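DNA polymerase (Bacillus phage phi29, PDB 2PY5) replicates the phage genome by protein-primed, strand-displacing DNA synthesis with high processivity and fidelity, and also carries a 3'-5' exonuclease activity. Local coordinates at residues Y90-S95 with K402-K407; I103-G108 with T117-S122; N409-F414 with Q560-V565. The protein carries 2 engineered substitutions. All blocks are in the same frame, centred on the assembly; numbering follows the deposited sequence.

Contact 1. Residues Y90-S95 with K402-K407; sequences YNTIIS and KVPYLK. With nucleotides of chain C; nucleotides of chain B.
The ring of Tyr90 turns its edge to Pro404, whose CG lies near the ring plane, 3.7 Å from Tyr90 OH. Elsewhere on the rim, CG2 of Thr92 touches in plane, and Trp81 meets the same ring edge-to-face. With CG set between the backbone N and the carbonyl carbon (chi1 67°), the ring runs out alongside the proline, and its hydroxyl is hydrogen-bonded to Glu75. Proline suits this place: it offers a compact apolar surface and has no N-H to satisfy. Pro404 CD also comes 3.7 Å from Thr92 OG1, and Ile94 packs beside it.

The two strand segments cross at 127°, too steeply for a regular ladder, and a single direct backbone bond joins them, from Lys402 N to Ile94 O (2.8 Å, 164° at the hydrogen). Water takes over next to it, donating to Lys402 O (2.7 Å), accepting from Ile94 N (3.0 Å) and bonding to Thr92 OG1 (2.7 Å). That hydroxyl is bonded to Trp81 NE1 as well. Beyond Ser95 O, the long bent chain of Lys402 carries NZ to OP2 of DT5 of chain B (2.7 Å), while Arg96 O holds the same ammonium. On the far side of its strand Ile93, involved in template-primer binding, lays CD1 against the guanine of DG2 of chain C.

The contact thus joins the exonuclease domain to TPR2: strand 89-94 sits between 80-81 and 100-110 in the exonuclease sheet, strand 402-406 pairs with 412-416, and helix 63-76 packs on Tyr90 and Leu406.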
loop_
_atom_site.group_PDB
_atom_site.type_symbol
_atom_site.label_atom_id
_atom_site.label_comp_id
_atom_site.label_asym_id
_atom_site.label_seq_id
_atom_site.Cartn_x
_atom_site.Cartn_y
_atom_site.Cartn_z
ATOM N N TYR F 90 -13.292 -0.899 -25.913
ATOM C CA TYR F 90 -12.392 -1.260 -24.822
ATOM C C TYR F 90 -13.177 -1.236 -23.515
ATOM O O TYR F 90 -14.147 -0.489 -23.370
ATOM C CB TYR F 90 -11.152 -0.349 -24.754
ATOM C CG TYR F 90 -11.468 1.074 -24.370
ATOM C CD1 TYR F 90 -11.305 1.511 -23.062
ATOM C CD2 TYR F 90 -11.946 1.971 -25.307
ATOM C CE1 TYR F 90 -11.598 2.791 -22.696
ATOM C CE2 TYR F 90 -12.254 3.291 -24.951
ATOM C CZ TYR F 90 -12.069 3.692 -23.644
ATOM O OH TYR F 90 -12.383 4.969 -23.242
ATOM N N ASN F 91 -12.791 -2.126 -22.612
ATOM C CA ASN F 91 -13.344 -2.198 -21.254
ATOM C C ASN F 91 -12.222 -1.798 -20.302
ATOM O O ASN F 91 -11.032 -1.836 -20.661
ATOM C CB ASN F 91 -13.825 -3.625 -20.963
ATOM C CG ASN F 91 -14.560 -3.758 -19.630
ATOM O OD1 ASN F 91 -15.073 -2.785 -19.084
ATOM N ND2 ASN F 91 -14.625 -4.974 -19.114
ATOM N N THR F 92 -12.590 -1.375 -19.093
ATOM C CA THR F 92 -11.605 -1.025 -18.083
ATOM C C THR F 92 -12.009 -1.576 -16.719
ATOM O O THR F 92 -13.175 -1.831 -16.473
ATOM C CB THR F 92 -11.431 0.506 -17.935
ATOM O OG1 THR F 92 -12.700 1.106 -17.694
ATOM C CG2 THR F 92 -10.872 1.113 -19.197
ATOM N N ILE F 93 -11.007 -1.748 -15.855
ATOM C CA ILE F 93 -11.210 -1.868 -14.408
ATOM C C ILE F 93 -10.456 -0.721 -13.769
ATOM O O ILE F 93 -9.249 -0.767 -13.634
ATOM C CB ILE F 93 -10.718 -3.215 -13.824
ATOM C CG1 ILE F 93 -11.417 -4.368 -14.514
ATOM C CG2 ILE F 93 -10.936 -3.224 -12.327
ATOM C CD1 ILE F 93 -10.845 -5.732 -14.120
ATOM N N ILE F 94 -11.199 0.343 -13.454
ATOM C CA ILE F 94 -10.710 1.521 -12.726
ATOM C C ILE F 94 -11.644 1.679 -11.526
ATOM O O ILE F 94 -12.874 1.803 -11.689
ATOM C CB ILE F 94 -10.739 2.820 -13.579
ATOM C CG1 ILE F 94 -9.818 2.704 -14.788
ATOM C CG2 ILE F 94 -10.330 4.026 -12.698
ATOM C CD1 ILE F 94 -10.133 3.727 -15.900
ATOM N N SER F 95 -11.077 1.624 -10.324
ATOM C CA SER F 95 -11.887 1.627 -9.105
ATOM C C SER F 95 -12.462 3.001 -8.822
ATOM O O SER F 95 -12.005 3.994 -9.402
ATOM C CB SER F 95 -11.097 1.155 -7.888
ATOM O OG SER F 95 -10.147 2.113 -7.453
ATOM N N LYS F 402 -15.153 3.441 -12.179
ATOM C CA LYS F 402 -15.133 4.729 -12.865
ATOM C C LYS F 402 -14.897 4.472 -14.364
ATOM O O LYS F 402 -14.073 3.611 -14.759
ATOM C CB LYS F 402 -14.009 5.623 -12.288
ATOM C CG LYS F 402 -14.259 6.202 -10.877
ATOM C CD LYS F 402 -15.104 7.465 -10.931
ATOM C CE LYS F 402 -15.661 7.867 -9.571
ATOM N NZ LYS F 402 -14.619 8.298 -8.576
ATOM N N VAL F 403 -15.667 5.171 -15.180
ATOM C CA VAL F 403 -15.676 4.992 -16.621
ATOM C C VAL F 403 -15.026 6.200 -17.275
ATOM O O VAL F 403 -15.453 7.331 -17.050
ATOM C CB VAL F 403 -17.117 4.849 -17.143
ATOM C CG1 VAL F 403 -17.158 4.751 -18.662
ATOM C CG2 VAL F 403 -17.791 3.636 -16.483
ATOM N N PRO F 404 -13.993 5.974 -18.095
ATOM C CA PRO F 404 -13.374 7.112 -18.773
ATOM C C PRO F 404 -14.203 7.649 -19.916
ATOM O O PRO F 404 -14.967 6.905 -20.534
ATOM C CB PRO F 404 -12.091 6.527 -19.318
ATOM C CG PRO F 404 -12.408 5.096 -19.527
ATOM C CD PRO F 404 -13.349 4.703 -18.467
ATOM N N TYR F 405 -14.040 8.941 -20.195
ATOM C CA TYR F 405 -14.641 9.566 -21.377
ATOM C C TYR F 405 -13.834 10.794 -21.753
ATOM O O TYR F 405 -13.062 11.302 -20.945
ATOM C CB TYR F 405 -16.100 9.932 -21.116
ATOM C CG TYR F 405 -16.302 11.025 -20.108
ATOM C CD1 TYR F 405 -16.481 12.339 -20.503
ATOM C CD2 TYR F 405 -16.328 10.739 -18.759
ATOM C CE1 TYR F 405 -16.674 13.347 -19.557
ATOM C CE2 TYR F 405 -16.520 11.726 -17.819
ATOM C CZ TYR F 405 -16.685 13.020 -18.215
ATOM O OH TYR F 405 -16.875 13.988 -17.254
ATOM N N LEU F 406 -13.977 11.248 -22.995
ATOM C CA LEU F 406 -13.286 12.461 -23.431
ATOM C C LEU F 406 -14.168 13.667 -23.163
ATOM O O LEU F 406 -15.299 13.746 -23.646
ATOM C CB LEU F 406 -12.913 12.411 -24.916
ATOM C CG LEU F 406 -11.628 11.730 -25.374
ATOM C CD1 LEU F 406 -11.323 12.210 -26.801
ATOM C CD2 LEU F 406 -10.409 11.955 -24.459
ATOM N N LYS F 407 -13.641 14.598 -22.381
ATOM C CA LYS F 407 -14.312 15.867 -22.102
ATOM C C LYS F 407 -14.289 16.762 -23.354
ATOM O O LYS F 407 -13.590 16.465 -24.328
ATOM C CB LYS F 407 -13.632 16.563 -20.910
ATOM C CG LYS F 407 -13.648 15.751 -19.629
ATOM C CD LYS F 407 -13.120 16.512 -18.402
ATOM C CE LYS F 407 -11.636 16.838 -18.500
ATOM N NZ LYS F 407 -11.131 17.479 -17.241
ATOM P P DG C 2 -15.354 -11.820 -9.652
ATOM O OP1 DG C 2 -15.218 -13.013 -8.784
ATOM O OP2 DG C 2 -16.206 -10.690 -9.211
ATOM O "O5'" DG C 2 -13.887 -11.266 -10.028
ATOM C "C5'" DG C 2 -12.950 -12.223 -10.517
ATOM C "C4'" DG C 2 -11.618 -11.653 -10.971
ATOM O "O4'" DG C 2 -11.723 -11.189 -12.329
ATOM C "C3'" DG C 2 -11.040 -10.472 -10.215
ATOM O "O3'" DG C 2 -9.667 -10.732 -10.102
ATOM C "C2'" DG C 2 -11.271 -9.253 -11.097
ATOM C "C1'" DG C 2 -11.121 -9.914 -12.452
ATOM N N9 DG C 2 -11.848 -9.328 -13.558
ATOM C C8 DG C 2 -13.062 -8.691 -13.533
ATOM N N7 DG C 2 -13.465 -8.313 -14.712
ATOM C C5 DG C 2 -12.448 -8.747 -15.561
ATOM C C6 DG C 2 -12.316 -8.618 -16.958
ATOM O O6 DG C 2 -13.115 -8.085 -17.735
ATOM N N1 DG C 2 -11.137 -9.201 -17.429
ATOM C C2 DG C 2 -10.191 -9.822 -16.645
ATOM N N2 DG C 2 -9.107 -10.321 -17.269
ATOM N N3 DG C 2 -10.306 -9.942 -15.324
ATOM C C4 DG C 2 -11.452 -9.384 -14.866
ATOM P P DT B 5 -12.734 11.546 -8.441
ATOM O OP1 DT B 5 -13.204 12.255 -7.222
ATOM O OP2 DT B 5 -13.665 10.696 -9.217
ATOM O "O5'" DT B 5 -12.174 12.629 -9.479
ATOM C "C5'" DT B 5 -11.296 13.656 -9.048
ATOM C "C4'" DT B 5 -10.480 14.176 -10.215
ATOM O "O4'" DT B 5 -9.511 13.184 -10.635
ATOM C "C3'" DT B 5 -11.267 14.509 -11.474
ATOM O "O3'" DT B 5 -10.675 15.640 -12.095
ATOM C "C2'" DT B 5 -11.133 13.258 -12.339
ATOM C "C1'" DT B 5 -9.711 12.849 -12.001
ATOM N N1 DT B 5 -9.412 11.391 -12.079
ATOM C C2 DT B 5 -8.293 10.962 -12.762
ATOM O O2 DT B 5 -7.477 11.689 -13.346
ATOM N N3 DT B 5 -8.133 9.595 -12.718
ATOM C C4 DT B 5 -8.946 8.661 -12.101
ATOM O O4 DT B 5 -8.670 7.465 -12.131
ATOM C C5 DT B 5 -10.085 9.182 -11.400
ATOM C C7 DT B 5 -11.036 8.275 -10.691
ATOM C C6 DT B 5 -10.266 10.514 -11.418
HETATM O O HOH W 1 -13.583 1.028 -15.110
#

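Contact 2. Residues I103-G108 with T117-S122; sequences IDICLG and TVIYDS
Ile103 and Ile105 pair with Ile119 and Thr117 across an antiparallel beta hairpin of the exonuclease sheet. Both are hydrogen-bonded pairs, each using its N-H and C=O in full. Ile103 N gives to Ile119 O (2.9 Å), and Ile119 N returns the bond to Ile103 O (2.7 Å). Ile105 N to Thr117 O (2.9 Å) and Thr117 N to Ile105 O (3.1 Å) repeat the pattern.

Between them Asp104 and Val118 form a non-hydrogen-bonded pair. Their backbones bond outward, to Asn91 and to Ala56, building the hairpin into the wider sheet. Towards the turn, Leu107 and Gly108 both face Ile115 in a classic beta bulge; the backbone angles of Gly108 would press a CB against the preceding carbonyl O.

Ile103, Ile105 and Ile119, with Thr117 beside them, fill the face turned to helices 44-54 and 63-76, and Ile105 CD1 meets Ile119 CD1 at 3.9 Å. Thr117 OG1 is satisfied by Val51 O. At the other end Asp121 N-caps the following helix, OD1 accepting from Leu123 N and Leu63 N and OD2 paired with Lys124. This probably helps to hold the helix start, where Ser122, which binds single-stranded DNA, bonds through OG to His61.

Val118 points to the other face with Asp104. There CG of Asp104 stands opposite its backbone N (chi1 -169°), carrying the carboxylate over to Val118; buried Asp104 OD2 has no polar partner in the model and lies 3.3 Å from Val118 CG2.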
loop_
_atom_site.group_PDB
_atom_site.type_symbol
_atom_site.label_atom_id
_atom_site.label_comp_id
_atom_site.label_asym_id
_atom_site.label_seq_id
_atom_site.Cartn_x
_atom_site.Cartn_y
_atom_site.Cartn_z
ATOM N N ILE F 103 -7.044 -2.419 -18.911
ATOM C CA ILE F 103 -7.680 -1.932 -20.139
ATOM C C ILE F 103 -7.714 -3.127 -21.093
ATOM O O ILE F 103 -6.671 -3.681 -21.395
ATOM C CB ILE F 103 -6.885 -0.809 -20.811
ATOM C CG1 ILE F 103 -6.623 0.350 -19.854
ATOM C CG2 ILE F 103 -7.639 -0.299 -22.071
ATOM C CD1 ILE F 103 -5.579 1.361 -20.376
ATOM N N ASP F 104 -8.901 -3.524 -21.533
ATOM C CA ASP F 104 -9.078 -4.703 -22.407
ATOM C C ASP F 104 -9.636 -4.204 -23.729
ATOM O O ASP F 104 -10.772 -3.735 -23.791
ATOM C CB ASP F 104 -10.022 -5.679 -21.744
ATOM C CG ASP F 104 -10.081 -7.037 -22.430
ATOM O OD1 ASP F 104 -10.829 -7.909 -21.936
ATOM O OD2 ASP F 104 -9.390 -7.214 -23.448
ATOM N N ILE F 105 -8.830 -4.297 -24.790
ATOM C CA ILE F 105 -9.188 -3.739 -26.076
ATOM C C ILE F 105 -9.679 -4.861 -26.970
ATOM O O ILE F 105 -8.923 -5.801 -27.270
ATOM C CB ILE F 105 -7.967 -3.046 -26.725
ATOM C CG1 ILE F 105 -7.407 -1.943 -25.813
ATOM C CG2 ILE F 105 -8.328 -2.486 -28.125
ATOM C CD1 ILE F 105 -6.011 -1.517 -26.175
ATOM N N CYS F 106 -10.938 -4.775 -27.378
ATOM C CA CYS F 106 -11.607 -5.841 -28.134
ATOM C C CYS F 106 -11.657 -5.496 -29.608
ATOM O O CYS F 106 -12.251 -4.493 -29.980
ATOM C CB CYS F 106 -13.045 -5.983 -27.664
ATOM S SG CYS F 106 -13.962 -7.247 -28.529
ATOM N N LEU F 107 -11.088 -6.343 -30.454
ATOM C CA LEU F 107 -11.188 -6.161 -31.899
ATOM C C LEU F 107 -12.417 -6.852 -32.486
ATOM O O LEU F 107 -12.976 -6.397 -33.493
ATOM C CB LEU F 107 -9.910 -6.648 -32.581
ATOM C CG LEU F 107 -8.670 -5.758 -32.437
ATOM C CD1 LEU F 107 -8.948 -4.377 -33.022
ATOM C CD2 LEU F 107 -8.167 -5.663 -30.988
ATOM N N GLY F 108 -12.856 -7.933 -31.853
ATOM C CA GLY F 108 -14.000 -8.696 -32.307
ATOM C C GLY F 108 -13.581 -10.138 -32.361
ATOM O O GLY F 108 -12.783 -10.572 -31.522
ATOM N N THR F 117 -6.436 -7.522 -26.856
ATOM C CA THR F 117 -5.207 -7.310 -26.130
ATOM C C THR F 117 -5.578 -6.720 -24.800
ATOM O O THR F 117 -6.344 -5.739 -24.743
ATOM C CB THR F 117 -4.239 -6.400 -26.900
ATOM O OG1 THR F 117 -3.803 -7.091 -28.081
ATOM C CG2 THR F 117 -3.008 -6.000 -26.023
ATOM N N VAL F 118 -5.065 -7.321 -23.730
ATOM C CA VAL F 118 -5.344 -6.868 -22.350
ATOM C C VAL F 118 -4.109 -6.193 -21.804
ATOM O O VAL F 118 -2.996 -6.663 -22.012
ATOM C CB VAL F 118 -5.811 -7.994 -21.403
ATOM C CG1 VAL F 118 -6.370 -7.379 -20.094
ATOM C CG2 VAL F 118 -6.877 -8.869 -22.066
ATOM N N ILE F 119 -4.309 -5.047 -21.156
ATOM C CA ILE F 119 -3.241 -4.281 -20.590
ATOM C C ILE F 119 -3.449 -4.193 -19.082
ATOM O O ILE F 119 -4.497 -3.715 -18.614
ATOM C CB ILE F 119 -3.204 -2.859 -21.192
ATOM C CG1 ILE F 119 -3.275 -2.937 -22.726
ATOM C CG2 ILE F 119 -1.912 -2.145 -20.779
ATOM C CD1 ILE F 119 -3.221 -1.591 -23.448
ATOM N N TYR F 120 -2.434 -4.627 -18.347
ATOM C CA TYR F 120 -2.444 -4.671 -16.897
ATOM C C TYR F 120 -1.431 -3.709 -16.269
ATOM O O TYR F 120 -0.544 -3.178 -16.944
ATOM C CB TYR F 120 -2.117 -6.072 -16.458
ATOM C CG TYR F 120 -3.127 -7.128 -16.843
ATOM C CD1 TYR F 120 -2.791 -8.125 -17.743
ATOM C CD2 TYR F 120 -4.387 -7.169 -16.263
ATOM C CE1 TYR F 120 -3.688 -9.114 -18.062
ATOM C CE2 TYR F 120 -5.304 -8.148 -16.599
ATOM C CZ TYR F 120 -4.939 -9.133 -17.495
ATOM O OH TYR F 120 -5.820 -10.145 -17.848
ATOM N N ASP F 121 -1.552 -3.525 -14.960
ATOM C CA ASP F 121 -0.623 -2.714 -14.173
ATOM C C ASP F 121 0.385 -3.616 -13.445
ATOM O O ASP F 121 0.016 -4.327 -12.478
ATOM C CB ASP F 121 -1.428 -1.882 -13.167
ATOM C CG ASP F 121 -0.607 -0.828 -12.467
ATOM O OD1 ASP F 121 0.569 -0.611 -12.860
ATOM O OD2 ASP F 121 -1.158 -0.189 -11.531
ATOM N N SER F 122 1.656 -3.583 -13.854
ATOM C CA SER F 122 2.686 -4.328 -13.108
ATOM C C SER F 122 2.885 -3.771 -11.687
ATOM O O SER F 122 3.389 -4.483 -10.809
ATOM C CB SER F 122 4.015 -4.394 -13.848
ATOM O OG SER F 122 4.455 -3.118 -14.244
#

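Contact 3. Residues N409-F414 with Q560-V565; sequences NGALGF and QVPGGV. With nucleotides of chain B.
Ala411 presses its methyl against the backbone where Val561 joins Pro562, with CB 3.5 Å from Val561 C. A small side chain suits two main chains so close together. Beside it Pro562 lies against two carbonyls: its CG is 3.3 Å from Asn409 O, and its CA makes a CA-H...O contact to Gly410 O (3.4 Å, 159° at the hydrogen).

At the other end Gln560 puts CB 3.6 Å from Leu412 O. Its chain bends at chi2 (-73°), which brings the amide beside the Leu412 side chain, which it crosses obliquely, and on to the rim of the Phe414 ring, the two planes standing 62° apart. One face of that ring covers the thymine of DT5 of chain B, with CE1 of Phe414 3.3 Å from C2 of the base. An aromatic residue suits this task, offering a flat apolar surface to a flat base. The two segments share no direct hydrogen bond; a water bridges them instead, accepting from Leu412 N (3.0 Å) and donating to Val561 O (2.7 Å).

Further out, each segment is shaped by its own turn. Asn409 OD1 accepts from Ala411 N (2.9 Å) in an Asx turn, which sets up the loop through Gly410. In the other segment, Val561 to Gly564 make a type II beta turn, with bonds in both directions between the end residues and Gly563 adopting the positive phi of its third position. Gly410 O is also held by Arg76.

The contact lays the start of strand 412-416 in TPR2 against the tip of the hairpin of strands 551-561 and 564-573, which opens the C-terminal stretch involved in DNA binding and terminal-protein interaction. Helix 63-76 packs on both, through Leu412, Gln560 and Val565, and strand 402-406 lies beside Leu412 and Phe414.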
loop_
_atom_site.group_PDB
_atom_site.type_symbol
_atom_site.label_atom_id
_atom_site.label_comp_id
_atom_site.label_asym_id
_atom_site.label_seq_id
_atom_site.Cartn_x
_atom_site.Cartn_y
_atom_site.Cartn_z
ATOM N N ASN F 409 -12.864 19.498 -23.928
ATOM C CA ASN F 409 -11.511 19.990 -24.195
ATOM C C ASN F 409 -10.549 18.921 -24.729
ATOM O O ASN F 409 -9.417 19.241 -25.096
ATOM C CB ASN F 409 -10.916 20.643 -22.937
ATOM C CG ASN F 409 -10.694 19.657 -21.802
ATOM O OD1 ASN F 409 -11.026 18.475 -21.910
ATOM N ND2 ASN F 409 -10.146 20.146 -20.694
ATOM N N GLY F 410 -10.989 17.662 -24.756
ATOM C CA GLY F 410 -10.176 16.577 -25.291
ATOM C C GLY F 410 -9.339 15.862 -24.237
ATOM O O GLY F 410 -8.531 14.987 -24.572
ATOM N N ALA F 411 -9.497 16.244 -22.967
ATOM C CA ALA F 411 -8.840 15.532 -21.857
ATOM C C ALA F 411 -9.778 14.476 -21.289
ATOM O O ALA F 411 -11.003 14.583 -21.426
ATOM C CB ALA F 411 -8.430 16.501 -20.752
ATOM N N LEU F 412 -9.208 13.448 -20.655
ATOM C CA LEU F 412 -10.007 12.422 -20.024
ATOM C C LEU F 412 -10.717 12.930 -18.775
ATOM O O LEU F 412 -10.112 13.610 -17.931
ATOM C CB LEU F 412 -9.132 11.230 -19.639
ATOM C CG LEU F 412 -8.671 10.355 -20.795
ATOM C CD1 LEU F 412 -7.810 9.234 -20.277
ATOM C CD2 LEU F 412 -9.884 9.802 -21.578
ATOM N N GLY F 413 -11.987 12.557 -18.654
ATOM C CA GLY F 413 -12.748 12.694 -17.431
ATOM C C GLY F 413 -13.222 11.308 -17.035
ATOM O O GLY F 413 -13.046 10.340 -17.795
ATOM N N PHE F 414 -13.795 11.206 -15.841
ATOM C CA PHE F 414 -14.240 9.930 -15.293
ATOM C C PHE F 414 -15.592 10.089 -14.632
ATOM O O PHE F 414 -15.831 11.070 -13.907
ATOM C CB PHE F 414 -13.202 9.410 -14.307
ATOM C CG PHE F 414 -11.848 9.266 -14.925
ATOM C CD1 PHE F 414 -10.979 10.343 -14.990
ATOM C CD2 PHE F 414 -11.467 8.074 -15.497
ATOM C CE1 PHE F 414 -9.747 10.231 -15.598
ATOM C CE2 PHE F 414 -10.227 7.951 -16.114
ATOM C CZ PHE F 414 -9.373 9.023 -16.161
ATOM N N GLN F 560 -4.858 15.678 -16.026
ATOM C CA GLN F 560 -5.350 15.220 -17.324
ATOM C C GLN F 560 -5.447 16.407 -18.275
ATOM O O GLN F 560 -6.111 17.415 -17.980
ATOM C CB GLN F 560 -6.730 14.564 -17.254
ATOM C CG GLN F 560 -6.845 13.355 -16.311
ATOM C CD GLN F 560 -6.179 12.062 -16.806
ATOM O OE1 GLN F 560 -5.998 11.117 -16.022
ATOM N NE2 GLN F 560 -5.810 12.012 -18.050
ATOM N N VAL F 561 -4.782 16.262 -19.412
ATOM C CA VAL F 561 -4.795 17.220 -20.500
ATOM C C VAL F 561 -5.092 16.480 -21.823
ATOM O O VAL F 561 -5.101 15.244 -21.854
ATOM C CB VAL F 561 -3.421 17.943 -20.582
ATOM C CG1 VAL F 561 -3.122 18.664 -19.279
ATOM C CG2 VAL F 561 -2.301 16.922 -20.896
ATOM N N PRO F 562 -5.351 17.213 -22.921
ATOM C CA PRO F 562 -5.515 16.524 -24.194
ATOM C C PRO F 562 -4.273 15.663 -24.507
ATOM O O PRO F 562 -3.145 16.156 -24.484
ATOM C CB PRO F 562 -5.709 17.677 -25.197
ATOM C CG PRO F 562 -6.234 18.781 -24.356
ATOM C CD PRO F 562 -5.543 18.667 -23.058
ATOM N N GLY F 563 -4.498 14.382 -24.730
ATOM C CA GLY F 563 -3.427 13.447 -25.048
ATOM C C GLY F 563 -2.985 12.538 -23.928
ATOM O O GLY F 563 -2.528 11.432 -24.169
ATOM N N GLY F 564 -3.102 12.982 -22.682
ATOM C CA GLY F 564 -2.685 12.167 -21.577
ATOM C C GLY F 564 -2.573 12.917 -20.275
ATOM O O GLY F 564 -3.368 13.807 -19.993
ATOM N N VAL F 565 -1.544 12.594 -19.517
ATOM C CA VAL F 565 -1.302 13.173 -18.198
ATOM C C VAL F 565 0.041 13.898 -18.226
ATOM O O VAL F 565 1.032 13.331 -18.678
ATOM C CB VAL F 565 -1.273 12.108 -17.066
ATOM C CG1 VAL F 565 -0.664 12.679 -15.766
ATOM C CG2 VAL F 565 -2.671 11.580 -16.803
ATOM P P DT B 5 -12.734 11.546 -8.441
ATOM O OP1 DT B 5 -13.204 12.255 -7.222
ATOM O OP2 DT B 5 -13.665 10.696 -9.217
ATOM O "O5'" DT B 5 -12.174 12.629 -9.479
ATOM C "C5'" DT B 5 -11.296 13.656 -9.048
ATOM C "C4'" DT B 5 -10.480 14.176 -10.215
ATOM O "O4'" DT B 5 -9.511 13.184 -10.635
ATOM C "C3'" DT B 5 -11.267 14.509 -11.474
ATOM O "O3'" DT B 5 -10.675 15.640 -12.095
ATOM C "C2'" DT B 5 -11.133 13.258 -12.339
ATOM C "C1'" DT B 5 -9.711 12.849 -12.001
ATOM N N1 DT B 5 -9.412 11.391 -12.079
ATOM C C2 DT B 5 -8.293 10.962 -12.762
ATOM O O2 DT B 5 -7.477 11.689 -13.346
ATOM N N3 DT B 5 -8.133 9.595 -12.718
ATOM C C4 DT B 5 -8.946 8.661 -12.101
ATOM O O4 DT B 5 -8.670 7.465 -12.131
ATOM C C5 DT B 5 -10.085 9.182 -11.400
ATOM C C7 DT B 5 -11.036 8.275 -10.691
ATOM C C6 DT B 5 -10.266 10.514 -11.418
HETATM O O HOH W 2 -6.269 13.166 -20.583
#

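In the fold
Contacts 1 and 2 are buried, whereas contact 3 is partly open, with Asn409 and Pro562 exposed. Contact 2 belongs wholly to the exonuclease sheet and is held by a regular backbone ladder. Contact 1 has one direct backbone bond and contact 3 none; both rely on packing and a bridging water. Adjacent strands link contact 1 to each of the others: Asn91 N probably bonds to Asp104 O in contact 2, and Tyr405 O to Gly413 N in contact 3. Contacts 2 and 3 do not touch. DT5 of chain B meets both TPR2 contacts, its phosphate at Lys402 and its base at Phe414, and helix 63-76 packs on all three.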